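Local coordinates for N-formylglutamate amidohydrolase (PDB 2Q7S), which binds a zinc ion and is probably a metal-dependent hydrolase of the N-formylglutamate amidohydrolase family, at residues 14-19 / 71-76; 58-63 / 270-275. All coordinates share one frame; numbering follows the deposited sequence.

Interaction 1 (14-19 / 71-76); sequences FTLALP and TLLAAT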
ATOM      1  N   PHE A  14      -4.576   6.517  11.609  1.00 16.29           N
ATOM      2  CA  PHE A  14      -5.103   6.339  10.298  1.00 14.43           C
ATOM      3  C   PHE A  14      -6.312   7.256  10.081  1.00 13.51           C
ATOM      4  O   PHE A  14      -6.936   7.728  11.022  1.00 14.30           O
ATOM      5  CB  PHE A  14      -5.467   4.874  10.044  1.00 12.43           C
ATOM      6  CG  PHE A  14      -6.543   4.321  10.964  1.00 13.98           C
ATOM      7  CD1 PHE A  14      -7.880   4.473  10.661  1.00 16.01           C
ATOM      8  CD2 PHE A  14      -6.222   3.679  12.116  1.00 14.39           C
ATOM      9  CE1 PHE A  14      -8.892   3.983  11.503  1.00 17.96           C
ATOM     10  CE2 PHE A  14      -7.210   3.178  12.963  1.00 13.16           C
ATOM     11  CZ  PHE A  14      -8.549   3.322  12.649  1.00 16.68           C
ATOM     12  N   THR A  15      -6.557   7.536   8.813  1.00 15.76           N
ATOM     13  CA  THR A  15      -7.818   8.054   8.343  1.00 16.93           C
ATOM     14  C   THR A  15      -8.631   6.915   7.708  1.00 17.52           C
ATOM     15  O   THR A  15      -8.077   5.932   7.169  1.00 16.84           O
ATOM     16  CB  THR A  15      -7.591   9.177   7.310  1.00 18.04           C
ATOM     17  OG1 THR A  15      -6.749   8.689   6.271  1.00 19.53           O
ATOM     18  CG2 THR A  15      -6.915  10.354   7.943  1.00 20.55           C
ATOM     19  N   LEU A  16      -9.950   7.024   7.826  1.00 17.61           N
ATOM     20  CA  LEU A  16     -10.888   6.013   7.303  1.00 14.59           C
ATOM     21  C   LEU A  16     -12.051   6.757   6.666  1.00 13.33           C
ATOM     22  O   LEU A  16     -12.847   7.355   7.368  1.00 15.03           O
ATOM     23  CB  LEU A  16     -11.402   5.126   8.405  1.00 14.18           C
ATOM     24  CG  LEU A  16     -12.342   3.987   8.034  1.00 17.23           C
ATOM     25  CD1 LEU A  16     -11.662   2.886   7.111  1.00 15.65           C
ATOM     26  CD2 LEU A  16     -12.847   3.441   9.336  1.00 15.74           C
ATOM     27  N   ALA A  17     -12.046   6.788   5.340  1.00 13.96           N
ATOM     28  CA  ALA A  17     -13.084   7.465   4.528  1.00 13.57           C
ATOM     29  C   ALA A  17     -14.151   6.449   4.151  1.00 14.05           C
ATOM     30  O   ALA A  17     -13.896   5.485   3.375  1.00 11.95           O
ATOM     31  CB  ALA A  17     -12.458   8.153   3.253  1.00 11.83           C
ATOM     32  N   LEU A  18     -15.325   6.634   4.756  1.00 16.29           N
ATOM     33  CA  LEU A  18     -16.496   5.793   4.527  1.00 18.93           C
ATOM     34  C   LEU A  18     -17.468   6.408   3.500  1.00 18.42           C
ATOM     35  O   LEU A  18     -17.561   7.640   3.351  1.00 18.72           O
ATOM     36  CB  LEU A  18     -17.235   5.493   5.864  1.00 18.12           C
ATOM     37  CG  LEU A  18     -16.382   4.834   6.972  1.00 19.05           C
ATOM     38  CD1 LEU A  18     -17.135   4.856   8.311  1.00 27.24           C
ATOM     39  CD2 LEU A  18     -15.873   3.393   6.626  1.00 12.33           C
ATOM     40  N   PRO A  19     -18.221   5.545   2.797  1.00 17.26           N
ATOM     41  CA  PRO A  19     -19.139   6.095   1.788  1.00 19.72           C
ATOM     42  C   PRO A  19     -20.303   6.922   2.363  1.00 19.30           C
ATOM     43  O   PRO A  19     -20.829   6.567   3.403  1.00 18.62           O
ATOM     44  CB  PRO A  19     -19.618   4.845   1.040  1.00 20.71           C
ATOM     45  CG  PRO A  19     -19.374   3.707   1.949  1.00 19.63           C
ATOM     46  CD  PRO A  19     -18.257   4.081   2.883  1.00 14.50           C
ATOM     47  N   THR A  71     -14.523   1.866   0.680  1.00 14.22           N
ATOM     48  CA  THR A  71     -13.910   2.342   1.910  1.00 14.92           C
ATOM     49  C   THR A  71     -12.437   2.539   1.643  1.00 12.96           C
ATOM     50  O   THR A  71     -11.783   1.689   1.064  1.00 13.09           O
ATOM     51  CB  THR A  71     -14.110   1.362   3.093  1.00 14.97           C
ATOM     52  OG1 THR A  71     -15.500   1.286   3.400  1.00 16.02           O
ATOM     53  CG2 THR A  71     -13.393   1.864   4.334  1.00 13.05           C
ATOM     54  N   LEU A  72     -11.939   3.695   2.037  1.00 13.39           N
ATOM     55  CA  LEU A  72     -10.535   4.007   1.915  1.00 13.69           C
ATOM     56  C   LEU A  72      -9.894   4.241   3.274  1.00 14.25           C
ATOM     57  O   LEU A  72     -10.175   5.214   3.982  1.00  9.08           O
ATOM     58  CB  LEU A  72     -10.334   5.166   0.949  1.00 11.72           C
ATOM     59  CG  LEU A  72      -8.868   5.584   0.735  1.00 15.10           C
ATOM     60  CD1 LEU A  72      -7.961   4.522   0.152  1.00 12.10           C
ATOM     61  CD2 LEU A  72      -8.892   6.807  -0.176  1.00 14.77           C
ATOM     62  N   LEU A  73      -9.005   3.313   3.604  1.00 11.74           N
ATOM     63  CA  LEU A  73      -8.129   3.420   4.753  1.00 13.79           C
ATOM     64  C   LEU A  73      -6.693   3.925   4.410  1.00 13.35           C
ATOM     65  O   LEU A  73      -6.044   3.455   3.499  1.00 13.79           O
ATOM     66  CB  LEU A  73      -8.046   2.069   5.440  1.00 11.54           C
ATOM     67  CG  LEU A  73      -7.016   1.884   6.602  1.00 16.31           C
ATOM     68  CD1 LEU A  73      -7.392   2.680   7.900  1.00 13.08           C
ATOM     69  CD2 LEU A  73      -6.880   0.423   6.939  1.00 12.29           C
ATOM     70  N   ALA A  74      -6.199   4.886   5.191  1.00 15.11           N
ATOM     71  CA  ALA A  74      -4.848   5.364   4.969  1.00 16.75           C
ATOM     72  C   ALA A  74      -4.066   5.621   6.260  1.00 15.47           C
ATOM     73  O   ALA A  74      -4.595   6.229   7.201  1.00 18.49           O
ATOM     74  CB  ALA A  74      -4.898   6.601   4.088  1.00 14.89           C
ATOM     75  N   ALA A  75      -2.802   5.178   6.282  1.00 15.41           N
ATOM     76  CA  ALA A  75      -1.875   5.432   7.407  1.00 16.66           C
ATOM     77  C   ALA A  75      -1.438   6.897   7.538  1.00 13.53           C
ATOM     78  O   ALA A  75      -1.170   7.566   6.539  1.00 15.01           O
ATOM     79  CB  ALA A  75      -0.632   4.551   7.301  1.00 13.53           C
ATOM     80  N   THR A  76      -1.360   7.409   8.759  1.00 14.85           N
ATOM     81  CA  THR A  76      -0.893   8.788   8.963  1.00 16.46           C
ATOM     82  C   THR A  76       0.585   8.785   9.416  1.00 17.03           C
ATOM     83  O   THR A  76       1.296   9.776   9.282  1.00 18.93           O
ATOM     84  CB  THR A  76      -1.756   9.584   9.991  1.00 17.63           C
ATOM     85  OG1 THR A  76      -1.828   8.848  11.190  1.00 17.36           O
ATOM     86  CG2 THR A  76      -3.195   9.847   9.512  1.00 12.80           C
TER
HETATM   87  O   HOH W   1      -8.599   7.736   4.342  1.00 22.60           O
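Leu73 CD1 rises from strand 71-75 into the hollow between the Phe14 ring and the backbone of strand 14-17. It meets Phe14 CD1 at 3.3 Å, approaching the ring obliquely, and also lies 3.4 Å from Thr15 O. Phe14 has CG between its own backbone N and carbonyl carbon (chi1 62°), which lays the ring back over its own strand, and Leu73 CD1 tucks in beside Phe14 CB, CG and CD1. Helix 134-163 lies on the same face, where Ala151 touches both Phe14 and Leu73.

Further along that face the methyl Leu16 CD1 presses on Thr71 CG2 at 3.4 Å, tighter than usual for two carbons. Leu18 lies beside Thr71, pointing the same way, with CD2 3.7 Å from the same Thr71 CG2. Thr71 CG2 thus fits the notch between these two neighbouring methyls, with both on one side of it.

The two strands run antiparallel at the end of the mixed sheet, where strand 14-17 is outermost and strand 71-75 is backed by strand 26-30. Thr15 pairs with Ala74 and Ala17 with Leu72, each through two backbone hydrogen bonds.

On the face of Thr15, Ala17, Leu72 and Ala74 the parts that meet are smaller. Ala74 CB packs against Thr15 OG1 at 3.5 Å, and Ala17 CB and Leu72 CB stand 4.3 Å apart. A water bridges the two pairs, bonded to Thr15 OG1 at 2.8 Å and donating to Leu72 O at 3.0 Å.

Interaction 2 (58-63 / 270-275); sequences VDALWE and TLQRDL
Leu275 lays both its methyls over one face of the Trp62 indole. CD2 sits 3.9 Å from the centroid of the six-membered ring, 22° off the ring normal, a CH-pi contact. CD1 lies over the same face, offset toward the rim, 3.9 Å from Trp62 NE1. At the indole edge, in plane, is Val58 O. The second pair of flat groups is the Glu63 carboxylate and the Gln272 amide. They are stacked with their planes 19° apart, while the two side chains cross at about a right angle.

The contact joins the short helix 58-61 and its C-terminal exit to the long C-terminal helix 267-289. It belongs to the helices packed on the central mixed sheet, an alpha/beta arrangement consistent with the zinc exopeptidase-like clan to which the family is assigned. Ile251 of strand 244-252 touches Leu61, Trp62 and Leu271 from the sheet side.

Beside the indole, Leu61 packs on helix 267-289. Its CB meets Leu275 CD1 at 3.8 Å, and its CD2 meets Leu271 CD2 at 3.8 Å, the two side chains crossing at a slant. Leu61 thus fills the groove between two residues one turn apart on that helix.

Gln272 CG is anti to the backbone N and the chain stays extended beyond it, which carries the amide across to the end of helix 58-61. There Ala60 O accepts two N-H groups from opposite faces of its plane: Glu63 N at 3.2 Å, and Gln272 NE2 at 2.7 Å, the latter standing 50° out of the carbonyl plane.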
ATOM      1  N   VAL A  58      -0.768   9.181  -2.259  1.00 16.00           N
ATOM      2  CA  VAL A  58      -1.492   8.036  -2.876  1.00 16.39           C
ATOM      3  C   VAL A  58      -2.907   7.943  -2.389  1.00 15.45           C
ATOM      4  O   VAL A  58      -3.839   7.638  -3.138  1.00 11.79           O
ATOM      5  CB  VAL A  58      -0.755   6.673  -2.645  1.00 14.85           C
ATOM      6  CG1 VAL A  58      -1.688   5.513  -2.879  1.00  9.45           C
ATOM      7  CG2 VAL A  58       0.431   6.626  -3.599  1.00 10.19           C
ATOM      8  N   ASP A  59      -3.093   8.313  -1.145  1.00 18.09           N
ATOM      9  CA  ASP A  59      -4.453   8.391  -0.619  1.00 20.25           C
ATOM     10  C   ASP A  59      -5.331   9.462  -1.283  1.00 18.49           C
ATOM     11  O   ASP A  59      -6.509   9.208  -1.516  1.00 16.88           O
ATOM     12  CB  ASP A  59      -4.433   8.499   0.894  1.00 17.97           C
ATOM     13  CG  ASP A  59      -3.888   9.793   1.379  1.00 22.46           C
ATOM     14  OD1 ASP A  59      -2.831  10.269   0.886  1.00 20.50           O
ATOM     15  OD2 ASP A  59      -4.545  10.337   2.288  1.00 40.29           O
ATOM     16  N   ALA A  60      -4.758  10.624  -1.611  1.00 19.18           N
ATOM     17  CA  ALA A  60      -5.503  11.721  -2.299  1.00 16.89           C
ATOM     18  C   ALA A  60      -5.750  11.359  -3.767  1.00 16.25           C
ATOM     19  O   ALA A  60      -6.775  11.745  -4.329  1.00 14.14           O
ATOM     20  CB  ALA A  60      -4.742  13.064  -2.189  1.00 14.62           C
ATOM     21  N   LEU A  61      -4.830  10.588  -4.377  1.00 14.68           N
ATOM     22  CA  LEU A  61      -4.992  10.120  -5.776  1.00 14.50           C
ATOM     23  C   LEU A  61      -6.240   9.267  -5.892  1.00 15.69           C
ATOM     24  O   LEU A  61      -6.982   9.384  -6.863  1.00 12.97           O
ATOM     25  CB  LEU A  61      -3.814   9.310  -6.276  1.00 11.70           C
ATOM     26  CG  LEU A  61      -2.511  10.029  -6.711  1.00  9.74           C
ATOM     27  CD1 LEU A  61      -1.465   8.969  -7.030  1.00 11.51           C
ATOM     28  CD2 LEU A  61      -2.778  10.959  -7.891  1.00  5.78           C
ATOM     29  N   TRP A  62      -6.484   8.457  -4.862  1.00 16.74           N
ATOM     30  CA  TRP A  62      -7.666   7.603  -4.853  1.00 16.91           C
ATOM     31  C   TRP A  62      -8.832   8.121  -4.041  1.00 14.01           C
ATOM     32  O   TRP A  62      -9.668   7.325  -3.572  1.00 14.75           O
ATOM     33  CB  TRP A  62      -7.267   6.215  -4.393  1.00 16.60           C
ATOM     34  CG  TRP A  62      -6.294   5.476  -5.300  1.00 10.43           C
ATOM     35  CD1 TRP A  62      -4.925   5.517  -5.233  1.00 13.61           C
ATOM     36  CD2 TRP A  62      -6.608   4.515  -6.331  1.00 19.70           C
ATOM     37  NE1 TRP A  62      -4.372   4.662  -6.167  1.00 15.49           N
ATOM     38  CE2 TRP A  62      -5.379   4.019  -6.832  1.00 11.74           C
ATOM     39  CE3 TRP A  62      -7.803   4.022  -6.874  1.00 15.55           C
ATOM     40  CZ2 TRP A  62      -5.311   3.076  -7.865  1.00 12.32           C
ATOM     41  CZ3 TRP A  62      -7.731   3.073  -7.933  1.00 13.46           C
ATOM     42  CH2 TRP A  62      -6.498   2.617  -8.388  1.00 14.80           C
ATOM     43  N   GLU A  63      -8.927   9.435  -3.876  1.00 14.76           N
ATOM     44  CA  GLU A  63     -10.066  10.036  -3.131  1.00 17.67           C
ATOM     45  C   GLU A  63     -11.482   9.576  -3.536  1.00 15.18           C
ATOM     46  O   GLU A  63     -12.321   9.520  -2.697  1.00 19.34           O
ATOM     47  CB  GLU A  63     -10.022  11.572  -3.195  1.00 18.39           C
ATOM     48  CG  GLU A  63     -10.147  12.108  -4.580  1.00 19.95           C
ATOM     49  CD  GLU A  63     -10.729  13.491  -4.645  1.00 36.29           C
ATOM     50  OE1 GLU A  63     -10.591  14.254  -3.657  1.00 37.52           O
ATOM     51  OE2 GLU A  63     -11.309  13.817  -5.709  1.00 38.85           O
ATOM     52  N   THR A 270      -4.646  15.248 -13.566  1.00 14.74           N
ATOM     53  CA  THR A 270      -5.049  14.326 -14.642  1.00 16.84           C
ATOM     54  C   THR A 270      -5.015  12.876 -14.188  1.00 14.95           C
ATOM     55  O   THR A 270      -5.928  12.095 -14.511  1.00 13.07           O
ATOM     56  CB  THR A 270      -4.218  14.562 -15.972  1.00 16.60           C
ATOM     57  OG1 THR A 270      -2.828  14.361 -15.723  1.00 23.26           O
ATOM     58  CG2 THR A 270      -4.397  15.953 -16.445  1.00 19.12           C
ATOM     59  N   LEU A 271      -4.028  12.488 -13.359  1.00 16.12           N
ATOM     60  CA  LEU A 271      -4.019  11.119 -12.862  1.00 13.63           C
ATOM     61  C   LEU A 271      -5.160  10.834 -11.893  1.00 16.32           C
ATOM     62  O   LEU A 271      -5.845   9.786 -11.992  1.00 13.94           O
ATOM     63  CB  LEU A 271      -2.680  10.783 -12.199  1.00 16.33           C
ATOM     64  CG  LEU A 271      -2.552   9.345 -11.739  1.00 14.65           C
ATOM     65  CD1 LEU A 271      -2.580   8.397 -12.942  1.00 17.25           C
ATOM     66  CD2 LEU A 271      -1.291   9.208 -10.895  1.00 11.41           C
ATOM     67  N   GLN A 272      -5.396  11.776 -10.976  1.00 16.64           N
ATOM     68  CA  GLN A 272      -6.491  11.671 -10.009  1.00 15.85           C
ATOM     69  C   GLN A 272      -7.825  11.549 -10.760  1.00 16.73           C
ATOM     70  O   GLN A 272      -8.673  10.758 -10.401  1.00 17.56           O
ATOM     71  CB  GLN A 272      -6.533  12.928  -9.134  1.00 13.50           C
ATOM     72  CG  GLN A 272      -7.510  12.873  -7.955  1.00 16.41           C
ATOM     73  CD  GLN A 272      -7.478  14.148  -7.116  1.00 16.63           C
ATOM     74  OE1 GLN A 272      -7.671  15.246  -7.630  1.00 15.99           O
ATOM     75  NE2 GLN A 272      -7.200  14.003  -5.823  1.00 14.99           N
ATOM     76  N   ARG A 273      -7.996  12.355 -11.789  1.00 16.38           N
ATOM     77  CA  ARG A 273      -9.208  12.303 -12.633  1.00 18.72           C
ATOM     78  C   ARG A 273      -9.353  10.920 -13.283  1.00 17.27           C
ATOM     79  O   ARG A 273     -10.361  10.255 -13.144  1.00 18.09           O
ATOM     80  CB  ARG A 273      -9.155  13.414 -13.680  1.00 17.06           C
ATOM     81  CG  ARG A 273     -10.278  13.334 -14.730  1.00 23.57           C
ATOM     82  CD  ARG A 273      -9.805  12.685 -16.064  1.00 37.90           C
ATOM     83  NE  ARG A 273      -8.792  13.393 -16.895  1.00 43.04           N
ATOM     84  CZ  ARG A 273      -8.421  14.690 -16.857  1.00 49.02           C
ATOM     85  NH1 ARG A 273      -8.942  15.590 -16.011  1.00 50.42           N
ATOM     86  NH2 ARG A 273      -7.482  15.114 -17.706  1.00 37.32           N
ATOM     87  N   ASP A 274      -8.296  10.453 -13.925  1.00 18.92           N
ATOM     88  CA  ASP A 274      -8.282   9.097 -14.487  1.00 18.18           C
ATOM     89  C   ASP A 274      -8.606   7.999 -13.466  1.00 15.35           C
ATOM     90  O   ASP A 274      -9.354   7.057 -13.767  1.00 13.55           O
ATOM     91  CB  ASP A 274      -6.954   8.811 -15.181  1.00 13.60           C
ATOM     92  CG  ASP A 274      -6.780   9.614 -16.438  1.00 21.66           C
ATOM     93  OD1 ASP A 274      -7.739  10.301 -16.878  1.00 15.01           O
ATOM     94  OD2 ASP A 274      -5.671   9.570 -16.984  1.00 14.46           O
ATOM     95  N   LEU A 275      -8.062   8.112 -12.257  1.00 17.87           N
ATOM     96  CA  LEU A 275      -8.363   7.140 -11.205  1.00 15.19           C
ATOM     97  C   LEU A 275      -9.772   7.238 -10.646  1.00 13.40           C
ATOM     98  O   LEU A 275     -10.312   6.250 -10.216  1.00 15.96           O
ATOM     99  CB  LEU A 275      -7.346   7.212 -10.056  1.00 15.48           C
ATOM    100  CG  LEU A 275      -5.921   6.813 -10.352  1.00 15.66           C
ATOM    101  CD1 LEU A 275      -4.962   7.093  -9.161  1.00 12.15           C
ATOM    102  CD2 LEU A 275      -5.908   5.332 -10.771  1.00 20.16           C
TER

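How the interactions relate
From the N terminus the chain first lays down strand 14-17, passes through strand 26-30, and reaches helix 58-61. It then returns to the sheet as strand 71-75, where interaction 1 closes a loop of 51 residues. Interaction 2 closes a far longer one of 206 residues, when helix 267-289 comes back to helix 58-61. The two loops cross, because helix 58-61 lies inside the first and strand 71-75 inside the second. The first contact finishes one edge of the mixed sheet. The second ties the C-terminal helix to the early part of the chain. They meet directly where Leu72 CD2 packs 3.5 Å from Trp62 O.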